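Local structure of teichoic acid D-alanine hydrolase (Staphylococcus aureus, 5ZH8) at residues A[67-72]-A[100-105]; A[171-176]-A[213-218]; A[234-239]-A[248-253]; A[263-268]-A[366-371]; A[315-320]-A[331-336]. The protein removes D-alanyl esters from wall teichoic acid and lipoteichoic acid, and affects methicillin resistance, autolysis and cell wall structure. All blocks are in the same frame, centred on the assembly; numbering follows the deposited sequence.

Contact 1: residues A[67-72]-A[100-105]; sequences EVYNSK and LKMSKG
V68 and S103 form an antiparallel hydrogen-bonded pair between strands 68-69 and 99-106. V68 N donates to S103 O at 2.9 Å, and S103 N donates to V68 O at 2.7 Å. Both bonds are nearly straight.

Side-chain contacts lie on both faces of this pairing. V68 has CG1 anti to its N (chi1 -177°), which sets that methyl beside K101 O and leaves CG2 to meet L100 CD2 at 4.0 Å. On the other face Y69 and M102 run side by side, and M102 CE touches Y69 CD1 at 4.0 Å. M102 belongs to a classic beta bulge with K101 opposite I94.

The charged ends of E67 and K104 do not touch. E67 OE1 rests on the aliphatic chain of K104, 3.5 Å from CG, while K104 NZ pairs with D80 of helix 74-85. The backbone therefore supplies the directional bonds, and the E67-K104 attraction is probably a modest addition at this sheet edge.

Contact 2: residues A[171-176]-A[213-218]; sequences MLHQSG and DGNYLV
H173 brings its imidazole obliquely against the Y216 ring, with CE1 of H173 3.6 Å from CD1 of Y216. The ring planes differ by 33°. H173, with positive phi, is the first residue to leave helical angles after helix 167-171, in a Schellman motif.

The N215 amide is held at both ends. Its ND2 donates to H173 ND1 at 3.0 Å, with the donor tilted slightly from the imidazole plane. Its OD1 accepts from S175 OG at 2.6 Å, on a lone pair in the amide plane. These two bonds fix which way round the amide lies. Y216 OH donates to M171 O at 2.7 Å, in the plane of that carbonyl, and M171 CG lies alongside the hydroxyl.

D213, in helix 213-227, makes a salt bridge to K130. K130 fits the lysine of the family's Ser-x-x-Lys motif, so the contact probably borders the active-site region. The loop after helix 167-171 is thus tied to helix 213-227, with K130 and T133 of helix 129-142 alongside.

Contact 3: residues A[234-239]-A[248-253]; sequences NYYTKI and TAFYDE
Y236 OH donates to E253 OE2 at 2.5 Å, on the syn side of the carboxylate. F250 N reaches the same oxygen from the anti side at 2.8 Å. The tyrosine ring and the carboxylate stand 86° apart. R55 adds a cation-pi contact to Y236.

The close packing centres on F250. It turns an edge toward the face of Y235 in an offset edge-to-face pair, with F250 CE2 3.9 Å from Y235 CD2. Y236 CE2 lies in the plane of the F250 ring, 4.0 Å from F250 CD2. T248 turns CG2 toward Y235 OH, while its OG1 bonds to D294.

The backbones stay well apart, with axes 11.0 Å from each other at closest, and long side chains span the interval. Beyond F250 the chain swings off to the exposed D252 and returns at E253. The type I turn F250-E253, closed by E253 N to F250 O and braced by the E253 carboxylate on F250 N, ends an outer strand of a small antiparallel sheet, against which helix 231-240 packs.

Contact 4: residues A[263-268]-A[366-371]; sequences GYAYNS and NVKGNN
K368 N donates to Y264 O at 2.8 Å, the shortest polar bond between segments 263-268 and 366-371. It is almost straight, at 171°. Its companion is weaker: Y264 N makes a weak hydrogen bond to N366 O at 2.9 Å, with an angle at the hydrogen of 126°. Together they bridge Y264 and V367, with the two chains running the same way. G263 CA adds a CA-H...O contact of 3.2 Å to N366 O.

The side chains meet more loosely. Y264 has CG anti to its carbonyl carbon (chi1 -64°), which brings the ring edge to N366 O, 3.5 Å from CD2. Its hydroxyl is bound by E112 and by the backbone of F111. The N366 amide also turns to other partners, N89 among them. Y266 CE1 rests on V367 CG1 at 4.2 Å, and A265 CB faces K368 CB at 4.3 Å.

N370 caps helix 371-382. N370 of the second subunit packs on Y266 and V367, so this edge lies at the dimer interface. Backbone polar bonds join the two segments, while the apolar side chains add light contact and the polar tips anchor each segment to its surroundings.

Contact 5: residues A[315-320]-A[331-336]; sequences PLLHEF and YGFYAK
F333 sends its side chain from strand 333-335 toward helix 310-318. CB and CG only carry the ring across, and the far rim does the touching. CE1 meets L316 CD1 at 4.1 Å. CE2 lies near L316 O, and CZ meets both L316 O and L317 CD2, 3.9 Å from the latter. The chi1 of 77°, with CG between the backbone N and the carbonyl carbon, points the ring this way. L316 O is itself bonded to R330.

L316 reaches a second ring as well. The L316 side chain crosses that of Y331 at about a right angle, and its CD1 meets Y331 CD2 at 3.5 Å. The hydroxyl of Y331 continues to E141. Past F333, A335 presents its CB to L317 O at 3.5 Å, an oxygen that accepts a hydrogen bond from N340.

The chain after the helix adds F320. A335 O lies over one face of its ring, 3.9 Å above the plane and shifted toward the rim, while H318 O sits at the ring edge.

The segments share no hydrogen bonds, backbone or side-chain; mostly apolar side chains join them. The arrangement is a helix packed on a strand of the large antiparallel sheet, consistent with the layered fold of the beta-lactamase family.

From the N terminus, contact 1 closes first, round helix 74-85 and strand 90-96, and fixes one edge of the large sheet. Contact 2 follows and ties the loop after helix 167-171 to helix 213-227. Contact 3 closes a short loop, joining the next helix, 231-240, to the small three-stranded sheet. Contact 4 spans 97 residues and encloses contact 5, which packs helix 310-318 near the other edge of the large sheet. No loops cross, and 4 and 5 are the nested pair. Contacts 2 and 5 touch where Y216 OH lies 3.0 Å from G332 N. Contacts 4 and 5 both reach the second subunit.

Contact 1: residues A[67-72]-A[100-105]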
# COMPACT_ATOMS: atom_id res chain seq x y z
N GLU A 67 11.81 25.10 11.94
CA GLU A 67 10.38 24.83 11.98
C GLU A 67 9.61 26.14 11.81
O GLU A 67 10.02 27.18 12.32
CB GLU A 67 10.00 24.17 13.31
CG GLU A 67 10.54 22.76 13.48
CD GLU A 67 9.91 22.04 14.66
OE1 GLU A 67 8.67 21.93 14.67
OE2 GLU A 67 10.64 21.60 15.58
N VAL A 68 8.52 26.07 11.07
CA VAL A 68 7.62 27.20 10.91
C VAL A 68 6.22 26.69 11.25
O VAL A 68 5.70 25.80 10.58
CB VAL A 68 7.64 27.76 9.47
CG1 VAL A 68 6.74 28.98 9.37
CG2 VAL A 68 9.06 28.14 9.07
N TYR A 69 5.64 27.24 12.30
CA TYR A 69 4.30 26.85 12.72
C TYR A 69 3.74 27.90 13.65
O TYR A 69 4.27 28.13 14.73
CB TYR A 69 4.34 25.50 13.44
CG TYR A 69 3.08 25.21 14.23
CD1 TYR A 69 1.83 25.24 13.62
CD2 TYR A 69 3.15 24.91 15.58
CE1 TYR A 69 0.68 24.99 14.35
CE2 TYR A 69 2.01 24.64 16.30
CZ TYR A 69 0.78 24.68 15.69
OH TYR A 69 -0.33 24.41 16.43
N ASN A 70 2.65 28.53 13.22
CA ASN A 70 2.02 29.58 14.00
C ASN A 70 0.71 29.07 14.58
O ASN A 70 -0.34 29.13 13.93
CB ASN A 70 1.79 30.81 13.14
CG ASN A 70 1.10 31.92 13.90
OD1 ASN A 70 1.18 32.01 15.13
ND2 ASN A 70 0.41 32.79 13.17
N SER A 71 0.77 28.59 15.82
CA SER A 71 -0.41 28.04 16.50
C SER A 71 -1.49 29.11 16.73
O SER A 71 -2.64 28.77 16.98
CB SER A 71 -0.02 27.42 17.84
OG SER A 71 0.42 28.41 18.76
N LYS A 72 -1.11 30.38 16.62
CA LYS A 72 -2.07 31.47 16.73
C LYS A 72 -2.94 31.64 15.49
O LYS A 72 -3.91 32.40 15.53
CB LYS A 72 -1.35 32.79 17.03
CG LYS A 72 -0.54 32.80 18.31
CD LYS A 72 -1.33 33.29 19.53
CE LYS A 72 -2.24 32.20 20.09
NZ LYS A 72 -2.64 32.46 21.50
N LEU A 100 6.23 30.74 2.97
CA LEU A 100 6.20 29.54 3.79
C LEU A 100 5.54 29.87 5.12
O LEU A 100 6.11 30.59 5.93
CB LEU A 100 7.63 29.03 4.02
CG LEU A 100 7.81 27.74 4.83
CD1 LEU A 100 7.24 26.54 4.11
CD2 LEU A 100 9.29 27.51 5.10
N LYS A 101 4.33 29.35 5.33
CA LYS A 101 3.57 29.59 6.56
C LYS A 101 3.61 28.40 7.53
O LYS A 101 3.27 28.55 8.71
CB LYS A 101 2.11 29.89 6.24
CG LYS A 101 1.88 30.99 5.23
CD LYS A 101 2.32 32.37 5.70
CE LYS A 101 1.49 32.85 6.87
NZ LYS A 101 1.70 34.31 7.06
N MET A 102 3.99 27.23 7.04
CA MET A 102 4.11 26.05 7.88
C MET A 102 5.15 25.09 7.33
O MET A 102 5.17 24.81 6.14
CB MET A 102 2.76 25.33 8.02
CG MET A 102 2.76 24.22 9.07
SD MET A 102 1.13 23.57 9.42
CE MET A 102 1.52 22.45 10.76
N SER A 103 6.00 24.59 8.22
CA SER A 103 7.03 23.61 7.88
C SER A 103 7.35 22.86 9.15
O SER A 103 7.89 23.44 10.09
CB SER A 103 8.28 24.30 7.34
OG SER A 103 9.26 23.35 6.94
N LYS A 104 7.00 21.57 9.19
CA LYS A 104 7.12 20.80 10.43
C LYS A 104 7.22 19.31 10.18
O LYS A 104 6.54 18.76 9.31
CB LYS A 104 5.93 21.11 11.35
CG LYS A 104 6.06 20.52 12.74
CD LYS A 104 4.99 21.07 13.68
CE LYS A 104 5.17 20.53 15.09
NZ LYS A 104 4.08 20.96 16.02
N GLY A 105 8.08 18.65 10.95
CA GLY A 105 8.27 17.20 10.89
C GLY A 105 7.56 16.52 12.05
O GLY A 105 7.47 17.07 13.14

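Contact 2: residues A[171-176]-A[213-218]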
# COMPACT_ATOMS: atom_id res chain seq x y z
N MET A 171 4.87 10.94 -22.64
CA MET A 171 4.56 11.98 -21.67
C MET A 171 3.17 11.82 -21.06
O MET A 171 3.00 12.02 -19.86
CB MET A 171 4.70 13.36 -22.34
CG MET A 171 4.42 14.56 -21.44
SD MET A 171 2.67 14.99 -21.34
CE MET A 171 2.36 15.67 -22.96
N LEU A 172 2.19 11.45 -21.88
CA LEU A 172 0.80 11.31 -21.44
C LEU A 172 0.45 9.91 -20.91
O LEU A 172 -0.70 9.66 -20.56
CB LEU A 172 -0.16 11.67 -22.58
CG LEU A 172 -0.18 13.10 -23.14
CD1 LEU A 172 -1.02 13.16 -24.40
CD2 LEU A 172 -0.68 14.10 -22.11
N HIS A 173 1.43 9.00 -20.86
CA HIS A 173 1.21 7.60 -20.48
C HIS A 173 0.20 6.88 -21.37
O HIS A 173 -0.80 6.37 -20.89
CB HIS A 173 0.79 7.46 -19.00
CG HIS A 173 1.84 7.92 -18.03
ND1 HIS A 173 3.06 7.30 -17.91
CD2 HIS A 173 1.83 8.92 -17.13
CE1 HIS A 173 3.77 7.91 -16.98
NE2 HIS A 173 3.04 8.90 -16.49
N GLN A 174 0.46 6.86 -22.68
CA GLN A 174 -0.38 6.15 -23.64
C GLN A 174 0.44 5.62 -24.81
O GLN A 174 0.00 5.65 -25.97
CB GLN A 174 -1.50 7.07 -24.14
CG GLN A 174 -1.01 8.36 -24.78
CD GLN A 174 -2.15 9.21 -25.33
OE1 GLN A 174 -3.25 9.25 -24.78
NE2 GLN A 174 -1.88 9.92 -26.42
N SER A 175 1.62 5.10 -24.50
CA SER A 175 2.57 4.64 -25.51
C SER A 175 2.30 3.21 -25.97
O SER A 175 2.61 2.85 -27.10
CB SER A 175 3.99 4.73 -24.95
OG SER A 175 4.13 3.93 -23.79
N GLY A 176 1.71 2.40 -25.09
CA GLY A 176 1.48 0.99 -25.38
C GLY A 176 2.64 0.10 -24.98
O GLY A 176 2.64 -1.09 -25.26
N ASP A 213 6.07 3.94 -15.16
CA ASP A 213 7.34 4.61 -14.88
C ASP A 213 8.23 4.59 -16.11
O ASP A 213 8.94 5.55 -16.38
CB ASP A 213 8.08 3.94 -13.72
CG ASP A 213 7.41 4.17 -12.38
OD1 ASP A 213 6.51 5.03 -12.29
OD2 ASP A 213 7.80 3.49 -11.41
N GLY A 214 8.20 3.47 -16.83
CA GLY A 214 9.01 3.27 -18.03
C GLY A 214 8.92 4.40 -19.04
O GLY A 214 9.93 4.76 -19.64
N ASN A 215 7.73 4.95 -19.23
CA ASN A 215 7.56 6.06 -20.16
C ASN A 215 8.53 7.18 -19.83
O ASN A 215 9.26 7.65 -20.70
CB ASN A 215 6.13 6.62 -20.11
CG ASN A 215 5.11 5.72 -20.79
OD1 ASN A 215 5.33 5.18 -21.88
ND2 ASN A 215 3.97 5.57 -20.13
N TYR A 216 8.56 7.60 -18.57
CA TYR A 216 9.41 8.71 -18.16
C TYR A 216 10.89 8.33 -18.02
O TYR A 216 11.75 9.21 -18.01
CB TYR A 216 8.87 9.40 -16.91
CG TYR A 216 7.78 10.40 -17.26
CD1 TYR A 216 6.59 9.98 -17.84
CD2 TYR A 216 7.97 11.76 -17.05
CE1 TYR A 216 5.60 10.89 -18.17
CE2 TYR A 216 6.98 12.68 -17.38
CZ TYR A 216 5.81 12.24 -17.95
OH TYR A 216 4.82 13.14 -18.29
N LEU A 217 11.19 7.03 -17.93
CA LEU A 217 12.58 6.57 -18.05
C LEU A 217 13.10 6.74 -19.48
O LEU A 217 14.24 7.15 -19.68
CB LEU A 217 12.72 5.11 -17.60
CG LEU A 217 12.41 4.82 -16.13
CD1 LEU A 217 12.48 3.33 -15.86
CD2 LEU A 217 13.36 5.57 -15.20
N VAL A 218 12.26 6.42 -20.47
CA VAL A 218 12.58 6.66 -21.88
C VAL A 218 12.75 8.14 -22.18
O VAL A 218 13.64 8.54 -22.94
CB VAL A 218 11.47 6.12 -22.82
CG1 VAL A 218 11.67 6.59 -24.25
CG2 VAL A 218 11.39 4.60 -22.73

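Contact 3: residues A[234-239]-A[248-253]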
# COMPACT_ATOMS: atom_id res chain seq x y z
N ASN A 234 21.47 18.00 -16.39
CA ASN A 234 20.37 18.76 -16.97
C ASN A 234 19.45 19.28 -15.87
O ASN A 234 19.04 20.44 -15.91
CB ASN A 234 19.59 17.92 -17.99
CG ASN A 234 20.29 17.83 -19.35
OD1 ASN A 234 20.51 16.74 -19.87
ND2 ASN A 234 20.60 18.98 -19.94
N TYR A 235 19.15 18.44 -14.88
CA TYR A 235 18.31 18.87 -13.76
C TYR A 235 18.93 20.01 -12.97
O TYR A 235 18.26 21.00 -12.67
CB TYR A 235 17.99 17.73 -12.79
CG TYR A 235 17.54 18.27 -11.45
CD1 TYR A 235 16.22 18.68 -11.25
CD2 TYR A 235 18.44 18.43 -10.40
CE1 TYR A 235 15.82 19.21 -10.03
CE2 TYR A 235 18.04 18.96 -9.18
CZ TYR A 235 16.73 19.34 -9.01
OH TYR A 235 16.35 19.87 -7.81
N TYR A 236 20.20 19.88 -12.59
CA TYR A 236 20.84 20.91 -11.77
C TYR A 236 21.05 22.22 -12.53
O TYR A 236 20.71 23.29 -12.04
CB TYR A 236 22.17 20.42 -11.16
CG TYR A 236 21.99 19.70 -9.85
CD1 TYR A 236 21.57 20.37 -8.71
CD2 TYR A 236 22.20 18.34 -9.76
CE1 TYR A 236 21.40 19.71 -7.50
CE2 TYR A 236 22.03 17.66 -8.56
CZ TYR A 236 21.63 18.35 -7.43
OH TYR A 236 21.46 17.69 -6.24
N THR A 237 21.60 22.12 -13.74
CA THR A 237 21.88 23.31 -14.54
C THR A 237 20.61 24.06 -14.96
O THR A 237 20.58 25.29 -14.98
CB THR A 237 22.70 22.95 -15.79
OG1 THR A 237 22.06 21.88 -16.49
CG2 THR A 237 24.09 22.52 -15.42
N LYS A 238 19.55 23.31 -15.28
CA LYS A 238 18.32 23.90 -15.82
C LYS A 238 17.19 24.12 -14.81
O LYS A 238 16.26 24.86 -15.10
CB LYS A 238 17.80 23.07 -16.99
CG LYS A 238 18.75 22.92 -18.17
CD LYS A 238 18.10 22.07 -19.26
CE LYS A 238 18.93 21.98 -20.52
NZ LYS A 238 18.95 23.27 -21.26
N ILE A 239 17.25 23.47 -13.65
CA ILE A 239 16.18 23.61 -12.64
C ILE A 239 16.74 23.77 -11.22
O ILE A 239 16.51 24.80 -10.58
CB ILE A 239 15.21 22.41 -12.65
CG1 ILE A 239 14.53 22.27 -14.02
CG2 ILE A 239 14.16 22.55 -11.55
CD1 ILE A 239 13.91 20.91 -14.26
N THR A 248 17.39 19.37 -2.07
CA THR A 248 16.86 18.39 -3.00
C THR A 248 18.05 17.67 -3.61
O THR A 248 19.01 18.31 -4.03
CB THR A 248 16.08 19.08 -4.12
OG1 THR A 248 14.92 19.74 -3.58
CG2 THR A 248 15.65 18.08 -5.20
N ALA A 249 17.99 16.35 -3.66
CA ALA A 249 19.15 15.57 -4.09
C ALA A 249 18.79 14.22 -4.67
O ALA A 249 17.74 13.65 -4.38
CB ALA A 249 20.12 15.40 -2.93
N PHE A 250 19.68 13.72 -5.52
CA PHE A 250 19.60 12.36 -6.02
C PHE A 250 20.04 11.42 -4.91
O PHE A 250 20.85 11.79 -4.06
CB PHE A 250 20.46 12.18 -7.28
CG PHE A 250 19.89 12.85 -8.50
CD1 PHE A 250 18.94 12.21 -9.28
CD2 PHE A 250 20.30 14.12 -8.86
CE1 PHE A 250 18.41 12.82 -10.40
CE2 PHE A 250 19.78 14.74 -9.99
CZ PHE A 250 18.83 14.09 -10.76
N TYR A 251 19.50 10.21 -4.93
CA TYR A 251 19.64 9.24 -3.83
C TYR A 251 21.05 9.03 -3.25
O TYR A 251 21.18 8.79 -2.05
CB TYR A 251 19.07 7.88 -4.27
CG TYR A 251 19.98 7.11 -5.21
CD1 TYR A 251 20.03 7.41 -6.57
CD2 TYR A 251 20.78 6.07 -4.74
CE1 TYR A 251 20.87 6.71 -7.43
CE2 TYR A 251 21.61 5.35 -5.59
CZ TYR A 251 21.65 5.68 -6.93
OH TYR A 251 22.47 4.97 -7.78
N ASP A 252 22.08 9.12 -4.08
CA ASP A 252 23.43 8.76 -3.65
C ASP A 252 24.38 9.95 -3.42
O ASP A 252 25.58 9.75 -3.21
CB ASP A 252 24.06 7.78 -4.64
CG ASP A 252 25.14 6.89 -4.01
OD1 ASP A 252 25.04 6.58 -2.80
OD2 ASP A 252 26.09 6.52 -4.72
N GLU A 253 23.85 11.17 -3.43
CA GLU A 253 24.69 12.34 -3.18
C GLU A 253 25.13 12.37 -1.71
O GLU A 253 24.31 12.21 -0.80
CB GLU A 253 23.95 13.63 -3.57
CG GLU A 253 23.61 13.71 -5.05
CD GLU A 253 23.16 15.10 -5.48
OE1 GLU A 253 23.96 16.06 -5.40
OE2 GLU A 253 22.01 15.23 -5.93

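Contact 4: residues A[263-268]-A[366-371]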
# COMPACT_ATOMS: atom_id res chain seq x y z
N GLY A 263 11.89 4.67 4.38
CA GLY A 263 10.48 4.34 4.21
C GLY A 263 10.16 3.04 4.91
O GLY A 263 11.01 2.16 5.02
N TYR A 264 8.92 2.90 5.37
CA TYR A 264 8.52 1.74 6.16
C TYR A 264 7.16 1.18 5.75
O TYR A 264 6.28 1.91 5.28
CB TYR A 264 8.50 2.10 7.64
CG TYR A 264 9.85 2.47 8.18
CD1 TYR A 264 10.71 1.50 8.69
CD2 TYR A 264 10.29 3.79 8.19
CE1 TYR A 264 11.95 1.83 9.20
CE2 TYR A 264 11.54 4.13 8.68
CZ TYR A 264 12.36 3.15 9.20
OH TYR A 264 13.60 3.48 9.69
N ALA A 265 7.00 -0.12 5.93
CA ALA A 265 5.72 -0.77 5.75
C ALA A 265 5.59 -1.93 6.74
O ALA A 265 6.59 -2.56 7.07
CB ALA A 265 5.59 -1.27 4.32
N TYR A 266 4.38 -2.15 7.26
CA TYR A 266 4.05 -3.37 8.00
C TYR A 266 3.41 -4.33 7.00
O TYR A 266 2.29 -4.09 6.54
CB TYR A 266 3.00 -3.15 9.10
CG TYR A 266 3.23 -2.01 10.05
CD1 TYR A 266 2.76 -0.74 9.76
CD2 TYR A 266 3.87 -2.22 11.27
CE1 TYR A 266 2.94 0.31 10.65
CE2 TYR A 266 4.06 -1.18 12.17
CZ TYR A 266 3.59 0.09 11.85
OH TYR A 266 3.78 1.13 12.74
N ASN A 267 4.09 -5.42 6.67
CA ASN A 267 3.45 -6.52 5.94
C ASN A 267 3.25 -7.65 6.94
O ASN A 267 2.14 -8.14 7.16
CB ASN A 267 4.30 -6.96 4.73
CG ASN A 267 4.36 -8.49 4.57
OD1 ASN A 267 4.49 -9.23 5.55
ND2 ASN A 267 4.29 -8.95 3.32
N SER A 268 4.35 -8.04 7.57
CA SER A 268 4.32 -8.96 8.70
C SER A 268 5.55 -8.71 9.56
O SER A 268 6.42 -7.92 9.19
CB SER A 268 4.29 -10.41 8.21
OG SER A 268 3.02 -10.74 7.68
N ASN A 366 6.71 8.88 5.37
CA ASN A 366 7.73 7.81 5.28
C ASN A 366 7.36 6.51 6.01
O ASN A 366 8.15 5.57 6.05
CB ASN A 366 9.11 8.32 5.73
CG ASN A 366 9.15 8.73 7.19
OD1 ASN A 366 8.35 9.53 7.64
ND2 ASN A 366 10.12 8.20 7.92
N VAL A 367 6.16 6.44 6.58
CA VAL A 367 5.55 5.16 6.95
C VAL A 367 4.34 4.99 6.04
O VAL A 367 3.42 5.80 6.06
CB VAL A 367 5.12 5.11 8.43
CG1 VAL A 367 4.56 3.74 8.76
CG2 VAL A 367 6.28 5.45 9.34
N LYS A 368 4.35 3.94 5.23
CA LYS A 368 3.36 3.77 4.19
C LYS A 368 1.95 3.77 4.76
O LYS A 368 1.68 3.16 5.79
CB LYS A 368 3.59 2.48 3.42
CG LYS A 368 2.79 2.36 2.14
CD LYS A 368 3.19 1.10 1.38
CE LYS A 368 2.53 1.01 0.01
NZ LYS A 368 1.05 1.14 0.09
N GLY A 369 1.06 4.47 4.06
CA GLY A 369 -0.33 4.58 4.48
C GLY A 369 -1.07 5.50 3.55
O GLY A 369 -0.57 5.87 2.50
N ASN A 370 -2.27 5.89 3.95
CA ASN A 370 -3.13 6.71 3.11
C ASN A 370 -2.79 8.19 3.26
O ASN A 370 -3.26 8.86 4.19
CB ASN A 370 -4.59 6.45 3.46
CG ASN A 370 -5.55 6.99 2.43
OD1 ASN A 370 -5.21 7.87 1.65
ND2 ASN A 370 -6.77 6.46 2.43
N ASN A 371 -1.98 8.70 2.34
CA ASN A 371 -1.59 10.11 2.39
C ASN A 371 -2.68 11.01 1.78
O ASN A 371 -2.78 12.18 2.12
CB ASN A 371 -0.25 10.31 1.67
CG ASN A 371 0.50 11.53 2.15
OD1 ASN A 371 0.56 11.81 3.36
ND2 ASN A 371 1.08 12.28 1.21

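Contact 5: residues A[315-320]-A[331-336]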
# COMPACT_ATOMS: atom_id res chain seq x y z
N PRO A 315 -0.86 27.57 -19.63
CA PRO A 315 -1.46 26.34 -20.15
C PRO A 315 -0.83 25.08 -19.56
O PRO A 315 -1.55 24.13 -19.24
CB PRO A 315 -1.19 26.41 -21.66
CG PRO A 315 -0.76 27.80 -21.93
CD PRO A 315 -0.17 28.34 -20.68
N LEU A 316 0.49 25.07 -19.43
CA LEU A 316 1.19 23.95 -18.82
C LEU A 316 0.58 23.62 -17.47
O LEU A 316 0.33 22.46 -17.17
CB LEU A 316 2.69 24.27 -18.67
CG LEU A 316 3.55 23.31 -17.84
CD1 LEU A 316 3.49 21.91 -18.41
CD2 LEU A 316 4.97 23.86 -17.78
N LEU A 317 0.33 24.65 -16.66
CA LEU A 317 -0.22 24.48 -15.32
C LEU A 317 -1.75 24.36 -15.25
O LEU A 317 -2.26 23.76 -14.30
CB LEU A 317 0.20 25.63 -14.40
CG LEU A 317 1.70 25.86 -14.13
CD1 LEU A 317 1.88 26.91 -13.05
CD2 LEU A 317 2.42 24.58 -13.75
N HIS A 318 -2.49 24.93 -16.21
CA HIS A 318 -3.95 25.06 -16.05
C HIS A 318 -4.86 24.59 -17.19
O HIS A 318 -6.06 24.43 -16.97
CB HIS A 318 -4.29 26.51 -15.72
CG HIS A 318 -3.55 27.05 -14.53
ND1 HIS A 318 -3.53 26.39 -13.33
CD2 HIS A 318 -2.84 28.18 -14.36
CE1 HIS A 318 -2.84 27.10 -12.46
NE2 HIS A 318 -2.41 28.20 -13.06
N GLU A 319 -4.32 24.38 -18.39
CA GLU A 319 -5.15 23.99 -19.53
C GLU A 319 -5.35 22.49 -19.52
O GLU A 319 -4.37 21.74 -19.49
CB GLU A 319 -4.51 24.42 -20.85
CG GLU A 319 -5.32 24.05 -22.09
CD GLU A 319 -4.74 24.61 -23.37
OE1 GLU A 319 -4.54 25.84 -23.48
OE2 GLU A 319 -4.48 23.82 -24.30
N PHE A 320 -6.60 22.04 -19.56
CA PHE A 320 -6.89 20.62 -19.73
C PHE A 320 -8.19 20.39 -20.49
O PHE A 320 -9.11 21.19 -20.39
CB PHE A 320 -6.90 19.88 -18.39
CG PHE A 320 -8.12 20.10 -17.55
CD1 PHE A 320 -8.34 21.31 -16.93
CD2 PHE A 320 -9.02 19.06 -17.34
CE1 PHE A 320 -9.46 21.50 -16.13
CE2 PHE A 320 -10.13 19.24 -16.54
CZ PHE A 320 -10.36 20.46 -15.93
N TYR A 331 3.20 16.36 -18.34
CA TYR A 331 4.56 16.66 -17.89
C TYR A 331 4.81 16.29 -16.43
O TYR A 331 5.41 17.05 -15.68
CB TYR A 331 4.87 18.15 -18.15
CG TYR A 331 4.95 18.46 -19.63
CD1 TYR A 331 6.12 18.20 -20.35
CD2 TYR A 331 3.85 19.00 -20.31
CE1 TYR A 331 6.20 18.49 -21.71
CE2 TYR A 331 3.93 19.28 -21.67
CZ TYR A 331 5.10 19.02 -22.36
OH TYR A 331 5.19 19.29 -23.70
N GLY A 332 4.33 15.11 -16.04
CA GLY A 332 4.59 14.57 -14.71
C GLY A 332 3.65 14.99 -13.58
O GLY A 332 3.91 14.66 -12.43
N PHE A 333 2.57 15.69 -13.89
CA PHE A 333 1.64 16.15 -12.84
C PHE A 333 0.22 16.37 -13.36
O PHE A 333 -0.02 16.34 -14.56
CB PHE A 333 2.17 17.43 -12.20
CG PHE A 333 1.97 18.66 -13.04
CD1 PHE A 333 2.87 18.99 -14.05
CD2 PHE A 333 0.87 19.48 -12.83
CE1 PHE A 333 2.68 20.12 -14.83
CE2 PHE A 333 0.67 20.61 -13.62
CZ PHE A 333 1.58 20.92 -14.61
N TYR A 334 -0.70 16.60 -12.44
CA TYR A 334 -2.12 16.71 -12.75
C TYR A 334 -2.64 18.14 -12.61
O TYR A 334 -2.42 18.78 -11.60
CB TYR A 334 -2.92 15.82 -11.80
CG TYR A 334 -2.67 14.35 -11.98
CD1 TYR A 334 -3.42 13.61 -12.88
CD2 TYR A 334 -1.69 13.69 -11.24
CE1 TYR A 334 -3.21 12.25 -13.04
CE2 TYR A 334 -1.47 12.33 -11.40
CZ TYR A 334 -2.23 11.62 -12.30
OH TYR A 334 -2.03 10.27 -12.48
N ALA A 335 -3.33 18.62 -13.64
CA ALA A 335 -4.16 19.81 -13.54
C ALA A 335 -5.60 19.35 -13.43
O ALA A 335 -6.15 18.79 -14.38
CB ALA A 335 -3.97 20.70 -14.75
N LYS A 336 -6.21 19.58 -12.27
CA LYS A 336 -7.58 19.13 -12.00
C LYS A 336 -8.53 20.32 -11.83
O LYS A 336 -8.09 21.47 -11.81
CB LYS A 336 -7.59 18.23 -10.77
CG LYS A 336 -6.62 17.05 -10.85
CD LYS A 336 -6.70 16.18 -9.60
CE LYS A 336 -6.49 14.71 -9.92
NZ LYS A 336 -7.65 14.14 -10.67